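Local atomic coordinates of solute Binding Protein BlMnBP1, Blac_00780 in complex with mannopentaose (Bifidobacterium, PDB entry 6I5W), a protein that binds beta-linked manno-oligosaccharides such as mannopentaose and probably delivers them to an ABC transporter for uptake by the bacterium. Residues A[130-135]-A[302-307]; A[298-303]-A[361-366]. One frame throughout, in Å; residues are numbered along the deposited sequence.

Contact 1 of 2, residues A[130-135]-A[302-307]; sequences NGVTAG and AGDYSY. With BMA (beta-D-mannopyranose), chain B; BMA (beta-D-mannopyranose), chain C; BMA (beta-D-mannopyranose), chain D.
Val132 rests its CG2 methyl against the carbonyl of Ala302, 3.3 Å from Ala302 O. Its first torsion of -65° brings CG2 there, between the backbone N and the carbonyl carbon, and leaves CG1 beside that N. CG1 stands 4.3 Å from Asp304 CB. The two strands run antiparallel here. Val132 and Ala302 form a hydrogen-bonded pair: Val132 N donates its N-H to Ala302 O at 2.9 Å, and Ala302 N donates to Val132 O; both bonds are almost straight. One step along, Gly131 and Gly303 make a non-hydrogen-bonded pair, after which Asp304 N reaches Asn130 O at 3.0 Å with a more bent N-H...O angle of 146°. Strand 298-309 is broken just past this bond. Such paired strands near the centre of the chain fit the bilobed fold of the extracellular solute-binding proteins, in which long strands cross between lobes beside the ligand cleft, and the break at Asp304 and Tyr305 places two side chains that hydrogen-bond to the sugar. Asp304 extends its carboxylate away from its backbone N (chi1 -175°), and OD1 accepts a short hydrogen bond, 2.5 Å, from O6 of the chain C mannose. Tyr305 grips the chain B mannose in two ways: C5 of the sugar sits 3.8 Å above one face of the ring, offset toward the rim, while Tyr305 OH takes a hydrogen bond from the sugar's O6 at 3.0 Å. At the edge of the same ring, close to its plane, lies O6 of the chain C mannose, which thus meets both Asp304 and Tyr305. Tyr67 packs edge-to-face with Tyr305, and Glu117 OE2 accepts the N-H of Gly303.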
ATOM      1  N   ASN A 130       1.620  -8.882  -3.517  0.64 33.97           N
ATOM      2  CA  ASN A 130       2.454  -8.961  -2.322  0.64 34.81           C
ATOM      3  C   ASN A 130       1.608  -8.581  -1.112  0.64 32.38           C
ATOM      4  O   ASN A 130       0.723  -7.736  -1.228  0.64 31.81           O
ATOM      5  CB  ASN A 130       3.655  -8.048  -2.473  0.64 35.07           C
ATOM      6  CG  ASN A 130       4.675  -8.278  -1.425  0.64 36.45           C
ATOM      7  OD1 ASN A 130       4.525  -9.176  -0.602  0.64 36.48           O
ATOM      8  ND2 ASN A 130       5.746  -7.496  -1.472  0.64 36.27           N
ATOM      9  N   GLY A 131       1.841  -9.217   0.027  1.00 33.20           N
ATOM     10  CA  GLY A 131       1.154  -8.841   1.247  1.00 37.45           C
ATOM     11  C   GLY A 131       2.050  -7.960   2.132  1.00 29.83           C
ATOM     12  O   GLY A 131       3.141  -8.380   2.499  1.00 32.33           O
ATOM     13  N   VAL A 132       1.557  -6.771   2.444  1.00 28.54           N
ATOM     14  CA  VAL A 132       2.399  -5.787   3.112  1.00 37.24           C
ATOM     15  C   VAL A 132       1.744  -5.221   4.365  1.00 36.69           C
ATOM     16  O   VAL A 132       0.519  -5.140   4.493  1.00 30.69           O
ATOM     17  CB  VAL A 132       2.777  -4.635   2.150  1.00 34.79           C
ATOM     18  CG1 VAL A 132       3.653  -5.162   1.024  1.00 35.81           C
ATOM     19  CG2 VAL A 132       1.527  -3.988   1.621  1.00 38.38           C
ATOM     20  N   THR A 133       2.594  -4.800   5.283  1.00 39.88           N
ATOM     21  CA  THR A 133       2.176  -4.165   6.522  1.00 35.77           C
ATOM     22  C   THR A 133       2.425  -2.679   6.421  1.00 34.96           C
ATOM     23  O   THR A 133       3.178  -2.186   5.566  1.00 35.47           O
ATOM     24  CB  THR A 133       2.924  -4.724   7.718  1.00 39.68           C
ATOM     25  OG1 THR A 133       4.320  -4.708   7.448  1.00 47.83           O
ATOM     26  CG2 THR A 133       2.513  -6.141   7.977  1.00 37.75           C
ATOM     27  N   ALA A 134       1.701  -1.951   7.246  1.00 38.21           N
ATOM     28  CA  ALA A 134       1.802  -0.502   7.317  1.00 35.47           C
ATOM     29  C   ALA A 134       2.666  -0.194   8.536  1.00 32.46           C
ATOM     30  O   ALA A 134       2.254  -0.398   9.680  1.00 34.56           O
ATOM     31  CB  ALA A 134       0.416   0.119   7.384  1.00 38.66           C
ATOM     32  N   GLY A 135       3.890   0.220   8.290  1.00 32.83           N
ATOM     33  CA  GLY A 135       4.844   0.403   9.363  1.00 27.38           C
ATOM     34  C   GLY A 135       5.723   1.575   9.006  1.00 24.81           C
ATOM     35  O   GLY A 135       5.353   2.384   8.169  1.00 26.45           O
ATOM     36  N   ALA A 302      -2.355  -5.789   4.245  1.00 34.55           N
ATOM     37  CA  ALA A 302      -3.175  -5.494   3.062  1.00 37.82           C
ATOM     38  C   ALA A 302      -2.340  -5.769   1.813  1.00 32.90           C
ATOM     39  O   ALA A 302      -1.135  -5.902   1.910  1.00 29.75           O
ATOM     40  CB  ALA A 302      -3.681  -4.082   3.116  1.00 38.76           C
ATOM     41  N   GLY A 303      -2.976  -5.834   0.660  1.00 28.23           N
ATOM     42  CA  GLY A 303      -2.253  -6.074  -0.588  1.00 33.76           C
ATOM     43  C   GLY A 303      -1.472  -4.844  -0.994  1.00 29.31           C
ATOM     44  O   GLY A 303      -1.845  -3.747  -0.613  1.00 31.86           O
ATOM     45  N   ASP A 304      -0.395  -5.055  -1.767  1.00 29.57           N
ATOM     46  CA  ASP A 304       0.461  -3.995  -2.372  1.00 26.46           C
ATOM     47  C   ASP A 304      -0.347  -3.447  -3.550  1.00 35.03           C
ATOM     48  O   ASP A 304      -1.233  -2.606  -3.295  1.00 49.19           O
ATOM     49  CB  ASP A 304       1.830  -4.541  -2.787  1.00 26.46           C
ATOM     50  CG  ASP A 304       2.787  -3.474  -3.288  1.00 33.90           C
ATOM     51  OD1 ASP A 304       2.330  -2.575  -4.020  1.00 32.79           O
ATOM     52  OD2 ASP A 304       3.983  -3.552  -2.941  1.00 38.63           O
ATOM     53  N   TYR A 305      -0.075  -3.889  -4.785  1.00 32.70           N
ATOM     54  CA  TYR A 305      -0.918  -3.560  -5.944  1.00 36.94           C
ATOM     55  C   TYR A 305      -1.495  -4.905  -6.370  1.00 28.11           C
ATOM     56  O   TYR A 305      -0.832  -5.904  -6.264  1.00 28.79           O
ATOM     57  CB  TYR A 305      -0.119  -2.805  -6.996  1.00 32.17           C
ATOM     58  CG  TYR A 305      -0.405  -1.329  -7.058  1.00 32.12           C
ATOM     59  CD1 TYR A 305      -1.633  -0.864  -7.473  1.00 32.74           C
ATOM     60  CD2 TYR A 305       0.560  -0.401  -6.732  1.00 31.00           C
ATOM     61  CE1 TYR A 305      -1.904   0.485  -7.548  1.00 37.83           C
ATOM     62  CE2 TYR A 305       0.313   0.952  -6.809  1.00 28.38           C
ATOM     63  CZ  TYR A 305      -0.925   1.398  -7.220  1.00 32.75           C
ATOM     64  OH  TYR A 305      -1.188   2.721  -7.307  1.00 36.03           O
ATOM     65  N   SER A 306      -2.736  -4.910  -6.794  1.00 29.51           N
ATOM     66  CA  SER A 306      -3.400  -6.142  -7.189  1.00 29.83           C
ATOM     67  C   SER A 306      -3.540  -6.261  -8.706  1.00 31.32           C
ATOM     68  O   SER A 306      -3.919  -5.307  -9.397  1.00 29.28           O
ATOM     69  CB  SER A 306      -4.793  -6.202  -6.537  1.00 29.45           C
ATOM     70  OG  SER A 306      -4.716  -6.371  -5.140  1.00 34.44           O
ATOM     71  N   TYR A 307      -3.233  -7.454  -9.213  1.00 32.90           N
ATOM     72  CA  TYR A 307      -3.324  -7.749 -10.631  1.00 33.78           C
ATOM     73  C   TYR A 307      -4.781  -7.788 -11.091  1.00 26.37           C
ATOM     74  O   TYR A 307      -5.567  -8.589 -10.589  1.00 27.81           O
ATOM     75  CB  TYR A 307      -2.679  -9.096 -10.925  1.00 28.39           C
ATOM     76  CG  TYR A 307      -1.246  -9.280 -10.563  1.00 33.92           C
ATOM     77  CD1 TYR A 307      -0.254  -8.695 -11.305  1.00 32.66           C
ATOM     78  CD2 TYR A 307      -0.888 -10.092  -9.496  1.00 32.98           C
ATOM     79  CE1 TYR A 307       1.066  -8.884 -10.990  1.00 25.53           C
ATOM     80  CE2 TYR A 307       0.437 -10.295  -9.175  1.00 32.84           C
ATOM     81  CZ  TYR A 307       1.410  -9.687  -9.947  1.00 30.19           C
ATOM     82  OH  TYR A 307       2.749  -9.849  -9.651  1.00 37.28           O
TER
HETATM   83  C1  BMA B   3       1.162   0.968  -2.953  1.00 32.12           C
HETATM   84  C2  BMA B   3       1.051   0.196  -1.676  1.00 37.94           C
HETATM   85  C3  BMA B   3      -0.341  -0.392  -1.681  1.00 28.88           C
HETATM   86  C4  BMA B   3      -1.426   0.604  -2.024  1.00 29.18           C
HETATM   87  C5  BMA B   3      -1.084   1.489  -3.214  1.00 39.32           C
HETATM   88  C6  BMA B   3      -2.009   2.673  -3.320  1.00 39.03           C
HETATM   89  O2  BMA B   3       1.228   0.981  -0.488  1.00 38.81           O
HETATM   90  O3  BMA B   3      -0.627  -1.023  -0.424  1.00 40.95           O
HETATM   91  O4  BMA B   3      -2.556  -0.203  -2.434  1.00 48.24           O
HETATM   92  O5  BMA B   3       0.219   1.966  -3.016  1.00 41.34           O
HETATM   93  O6  BMA B   3      -1.673   3.380  -4.463  1.00 51.11           O
HETATM   94  C1  BMA C   2       5.224   3.195  -5.493  1.00 26.53           C
HETATM   95  C2  BMA C   2       3.856   3.851  -5.478  1.00 24.57           C
HETATM   96  C3  BMA C   2       3.080   3.350  -4.307  1.00 23.95           C
HETATM   97  C4  BMA C   2       3.097   1.844  -4.175  1.00 26.53           C
HETATM   98  C5  BMA C   2       4.531   1.361  -4.240  1.00 22.61           C
HETATM   99  C6  BMA C   2       4.696  -0.153  -4.136  1.00 22.37           C
HETATM  100  O2  BMA C   2       3.193   3.450  -6.707  1.00 30.52           O
HETATM  101  O3  BMA C   2       1.807   3.854  -4.379  1.00 26.81           O
HETATM  102  O4  BMA C   2       2.576   1.479  -2.912  1.00 25.96           O
HETATM  103  O5  BMA C   2       5.129   1.856  -5.451  1.00 29.46           O
HETATM  104  O6  BMA C   2       3.808  -0.835  -5.048  1.00 27.31           O
HETATM  105  C1  BMA D   4      -3.649   0.302  -1.813  1.00 55.82           C
HETATM  106  C2  BMA D   4      -4.996  -0.121  -2.512  1.00 58.28           C
HETATM  107  C3  BMA D   4      -6.158   0.144  -1.521  1.00 73.63           C
HETATM  108  C4  BMA D   4      -5.774  -0.556  -0.150  1.00 70.33           C
HETATM  109  C5  BMA D   4      -4.536   0.205   0.377  1.00 55.58           C
HETATM  110  C6  BMA D   4      -4.206  -0.057   1.807  1.00 65.01           C
HETATM  111  O2  BMA D   4      -4.981  -1.534  -2.833  1.00 53.60           O
HETATM  112  O3  BMA D   4      -7.404  -0.233  -2.035  1.00 82.29           O
HETATM  113  O4  BMA D   4      -6.772  -0.548   0.806  1.00 66.52           O
HETATM  114  O5  BMA D   4      -3.497  -0.217  -0.480  1.00 56.12           O
HETATM  115  O6  BMA D   4      -4.182  -1.441   2.001  1.00 68.99           O

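Contact 2 of 2, residues A[298-303]-A[361-366]; sequences YATIAG and ELITDA. With BMA (beta-D-mannopyranose), chain B.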
ATOM      1  N   TYR A 298      -0.659  -2.799  16.688  1.00 30.77           N
ATOM      2  CA  TYR A 298      -1.394  -3.452  15.611  1.00 29.39           C
ATOM      3  C   TYR A 298      -0.898  -3.020  14.237  1.00 31.25           C
ATOM      4  O   TYR A 298      -0.637  -1.838  13.994  1.00 31.33           O
ATOM      5  CB  TYR A 298      -2.896  -3.130  15.663  1.00 36.09           C
ATOM      6  CG  TYR A 298      -3.596  -3.737  16.814  1.00 33.19           C
ATOM      7  CD1 TYR A 298      -3.647  -3.079  18.043  1.00 36.11           C
ATOM      8  CD2 TYR A 298      -4.227  -4.943  16.690  1.00 32.02           C
ATOM      9  CE1 TYR A 298      -4.295  -3.631  19.119  1.00 30.97           C
ATOM     10  CE2 TYR A 298      -4.861  -5.534  17.793  1.00 35.44           C
ATOM     11  CZ  TYR A 298      -4.887  -4.860  19.001  1.00 42.16           C
ATOM     12  OH  TYR A 298      -5.528  -5.397  20.094  1.00 39.89           O
ATOM     13  N   ALA A 299      -0.834  -3.968  13.315  1.00 32.80           N
ATOM     14  CA  ALA A 299      -0.415  -3.638  11.958  1.00 35.09           C
ATOM     15  C   ALA A 299      -1.307  -4.385  10.987  1.00 30.96           C
ATOM     16  O   ALA A 299      -1.521  -5.601  11.117  1.00 29.65           O
ATOM     17  CB  ALA A 299       1.054  -3.974  11.732  1.00 29.80           C
ATOM     18  N   THR A 300      -1.873  -3.654  10.038  1.00 36.65           N
ATOM     19  CA  THR A 300      -2.803  -4.283   9.115  1.00 45.04           C
ATOM     20  C   THR A 300      -2.000  -4.908   7.985  1.00 38.67           C
ATOM     21  O   THR A 300      -1.066  -4.289   7.459  1.00 41.52           O
ATOM     22  CB  THR A 300      -3.801  -3.271   8.549  1.00 40.41           C
ATOM     23  OG1 THR A 300      -4.560  -2.679   9.603  1.00 43.31           O
ATOM     24  CG2 THR A 300      -4.777  -3.979   7.590  1.00 47.38           C
ATOM     25  N   ILE A 301      -2.329  -6.144   7.639  1.00 33.38           N
ATOM     26  CA  ILE A 301      -1.829  -6.730   6.403  1.00 48.32           C
ATOM     27  C   ILE A 301      -2.825  -6.411   5.306  1.00 38.66           C
ATOM     28  O   ILE A 301      -4.002  -6.775   5.416  1.00 33.73           O
ATOM     29  CB  ILE A 301      -1.643  -8.245   6.503  1.00 42.63           C
ATOM     30  CG1 ILE A 301      -0.870  -8.608   7.730  1.00 37.22           C
ATOM     31  CG2 ILE A 301      -0.890  -8.757   5.247  1.00 39.21           C
ATOM     32  CD1 ILE A 301      -0.603 -10.060   7.848  1.00 50.28           C
ATOM     33  N   ALA A 302      -2.355  -5.789   4.245  1.00 34.55           N
ATOM     34  CA  ALA A 302      -3.175  -5.494   3.062  1.00 37.82           C
ATOM     35  C   ALA A 302      -2.340  -5.769   1.813  1.00 32.90           C
ATOM     36  O   ALA A 302      -1.135  -5.902   1.910  1.00 29.75           O
ATOM     37  CB  ALA A 302      -3.681  -4.082   3.116  1.00 38.76           C
ATOM     38  N   GLY A 303      -2.976  -5.834   0.660  1.00 28.23           N
ATOM     39  CA  GLY A 303      -2.253  -6.074  -0.588  1.00 33.76           C
ATOM     40  C   GLY A 303      -1.472  -4.844  -0.994  1.00 29.31           C
ATOM     41  O   GLY A 303      -1.845  -3.747  -0.613  1.00 31.86           O
ATOM     42  N   GLU A 361       0.193  -7.565  16.838  1.00 36.20           N
ATOM     43  CA  GLU A 361      -0.965  -8.350  16.429  1.00 44.07           C
ATOM     44  C   GLU A 361      -1.278  -7.939  14.990  1.00 33.78           C
ATOM     45  O   GLU A 361      -1.669  -6.800  14.721  1.00 35.41           O
ATOM     46  CB  GLU A 361      -2.150  -8.115  17.362  1.00 45.63           C
ATOM     47  CG  GLU A 361      -3.278  -9.111  17.157  1.00 61.73           C
ATOM     48  CD  GLU A 361      -3.062 -10.454  17.867  1.00 85.47           C
ATOM     49  OE1 GLU A 361      -3.278 -10.512  19.101  1.00 87.45           O
ATOM     50  OE2 GLU A 361      -2.685 -11.453  17.197  1.00 73.25           O
ATOM     51  N   LEU A 362      -1.038  -8.831  14.056  1.00 42.88           N
ATOM     52  CA  LEU A 362      -1.316  -8.518  12.666  1.00 39.28           C
ATOM     53  C   LEU A 362      -2.781  -8.794  12.380  1.00 43.31           C
ATOM     54  O   LEU A 362      -3.344  -9.783  12.851  1.00 45.44           O
ATOM     55  CB  LEU A 362      -0.403  -9.336  11.775  1.00 36.59           C
ATOM     56  CG  LEU A 362       1.044  -8.949  12.051  1.00 47.05           C
ATOM     57  CD1 LEU A 362       1.962 -10.043  11.573  1.00 46.99           C
ATOM     58  CD2 LEU A 362       1.338  -7.619  11.385  1.00 44.19           C
ATOM     59  N   ILE A 363      -3.405  -7.877  11.643  1.00 42.53           N
ATOM     60  CA  ILE A 363      -4.818  -7.976  11.314  1.00 49.95           C
ATOM     61  C   ILE A 363      -5.095  -7.577   9.869  1.00 40.70           C
ATOM     62  O   ILE A 363      -4.296  -6.909   9.209  1.00 41.86           O
ATOM     63  CB  ILE A 363      -5.701  -7.086  12.239  1.00 49.52           C
ATOM     64  CG1 ILE A 363      -5.313  -5.613  12.084  1.00 46.16           C
ATOM     65  CG2 ILE A 363      -5.555  -7.508  13.665  1.00 46.82           C
ATOM     66  CD1 ILE A 363      -6.332  -4.670  12.671  1.00 51.63           C
ATOM     67  N   THR A 364      -6.275  -7.974   9.402  1.00 44.32           N
ATOM     68  CA  THR A 364      -6.774  -7.658   8.070  1.00 41.84           C
ATOM     69  C   THR A 364      -8.129  -6.987   8.230  1.00 45.77           C
ATOM     70  O   THR A 364      -9.002  -7.507   8.938  1.00 44.50           O
ATOM     71  CB  THR A 364      -6.909  -8.929   7.226  1.00 43.22           C
ATOM     72  OG1 THR A 364      -7.611  -9.942   7.982  1.00 44.93           O
ATOM     73  CG2 THR A 364      -5.523  -9.467   6.853  1.00 39.07           C
ATOM     74  N   ASP A 365      -8.300  -5.836   7.583  1.00 44.79           N
ATOM     75  CA  ASP A 365      -9.600  -5.186   7.557  1.00 37.11           C
ATOM     76  C   ASP A 365     -10.708  -6.169   7.204  1.00 38.97           C
ATOM     77  O   ASP A 365     -10.650  -6.896   6.197  1.00 38.23           O
ATOM     78  CB  ASP A 365      -9.563  -4.026   6.569  1.00 47.30           C
ATOM     79  CG  ASP A 365      -8.690  -2.896   7.052  1.00 46.22           C
ATOM     80  OD1 ASP A 365      -8.507  -2.842   8.276  1.00 48.73           O
ATOM     81  OD2 ASP A 365      -8.193  -2.069   6.247  1.00 55.78           O
ATOM     82  N   ALA A 366     -11.730  -6.187   8.056  1.00 30.41           N
ATOM     83  CA  ALA A 366     -12.907  -6.967   7.787  1.00 31.61           C
ATOM     84  C   ALA A 366     -13.754  -6.320   6.684  1.00 41.90           C
ATOM     85  O   ALA A 366     -13.722  -5.094   6.484  1.00 34.71           O
ATOM     86  CB  ALA A 366     -13.740  -7.111   9.049  1.00 38.34           C
TER
HETATM   87  C1  BMA B   3       1.162   0.968  -2.953  1.00 32.12           C
HETATM   88  C2  BMA B   3       1.051   0.196  -1.676  1.00 37.94           C
HETATM   89  C3  BMA B   3      -0.341  -0.392  -1.681  1.00 28.88           C
HETATM   90  C4  BMA B   3      -1.426   0.604  -2.024  1.00 29.18           C
HETATM   91  C5  BMA B   3      -1.084   1.489  -3.214  1.00 39.32           C
HETATM   92  C6  BMA B   3      -2.009   2.673  -3.320  1.00 39.03           C
HETATM   93  O2  BMA B   3       1.228   0.981  -0.488  1.00 38.81           O
HETATM   94  O3  BMA B   3      -0.627  -1.023  -0.424  1.00 40.95           O
HETATM   95  O4  BMA B   3      -2.556  -0.203  -2.434  1.00 48.24           O
HETATM   96  O5  BMA B   3       0.219   1.966  -3.016  1.00 41.34           O
HETATM   97  O6  BMA B   3      -1.673   3.380  -4.463  1.00 51.11           O
HETATM   98  O   HOH W   1      -6.629  -1.396   8.862  1.00 36.41           O
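Strands 298-303 and 361-363 run parallel, their axes 4.6 Å apart at closest approach and inclined by 33°, with Tyr298, Ala299 and Thr300 opposite Glu361, Leu362 and Ile363. Ala299 brackets Leu362 by donating from N to Glu361 O and accepting the N-H of Ile363 on its own O; Ile363 O then takes the N-H of Ile301 at 2.6 Å. The Ala299 N bond is the longest of the three, 3.3 Å, and its donor is tilted 33° from the carbonyl plane. On one face of the sheet Tyr298 and Glu361 lie side by side and point the same way, Tyr298 CE2 3.8 Å from Glu361 CB, while the CG2 methyl of Ile363 abuts the edge of the ring. An alanine in place of Tyr298 would probably leave the Ile363 methyl and the CB and CG of Glu361 without the ring beside them. This parallel pairing joins a strand from beyond the helices that follow strand 298-309 to the main sheet of the solute-binding fold. On the face of Ala299 and Leu362, Leu362 CD2 packs 3.7 Å from Ala299 CB. Ile301 meets the same leucine, its CD1 lying 4.0 Å from Leu362 CB. Further on, CG2 of Thr364 lies 3.4 Å from Ile301 O. A chi1 of -60° puts OG1 of Thr300 beside the backbone N and CG2 anti to it; this CG2 lies 3.4 Å from Ile363 O. A modelled water lies between Thr300 OG1 and Asp365 OD1, but its distances are too short for the bridge to be more than doubtful. Asp365, a residue of the glycan pocket, touches a mannose unit of the bound glycan, and Asn194 OD1 accepts the N-H of Thr300.

Overall arrangement
Contacts 1 and 2 lie in one mixed sheet, their centres 10 Å apart, and both use strand 298-309: its first half pairs in parallel with 361-363, and around Ala302 and Gly303 it pairs with the antiparallel strand 123-139. Along the chain, 130-135 comes first, the shared strand follows some 160 residues later, and 361-366 closes the order. The two strands flanking 298-309 also meet, Thr133 CG2 lying 3.9 Å from Leu362 CD2. Contact 1 is buried near the centre of the molecule, contact 2 farther out and partly exposed. Pocket residues thus come from the shared strand (Ala302, Gly303), from its break (Asp304, Tyr305) and from the loop after 361-363 (Asp365).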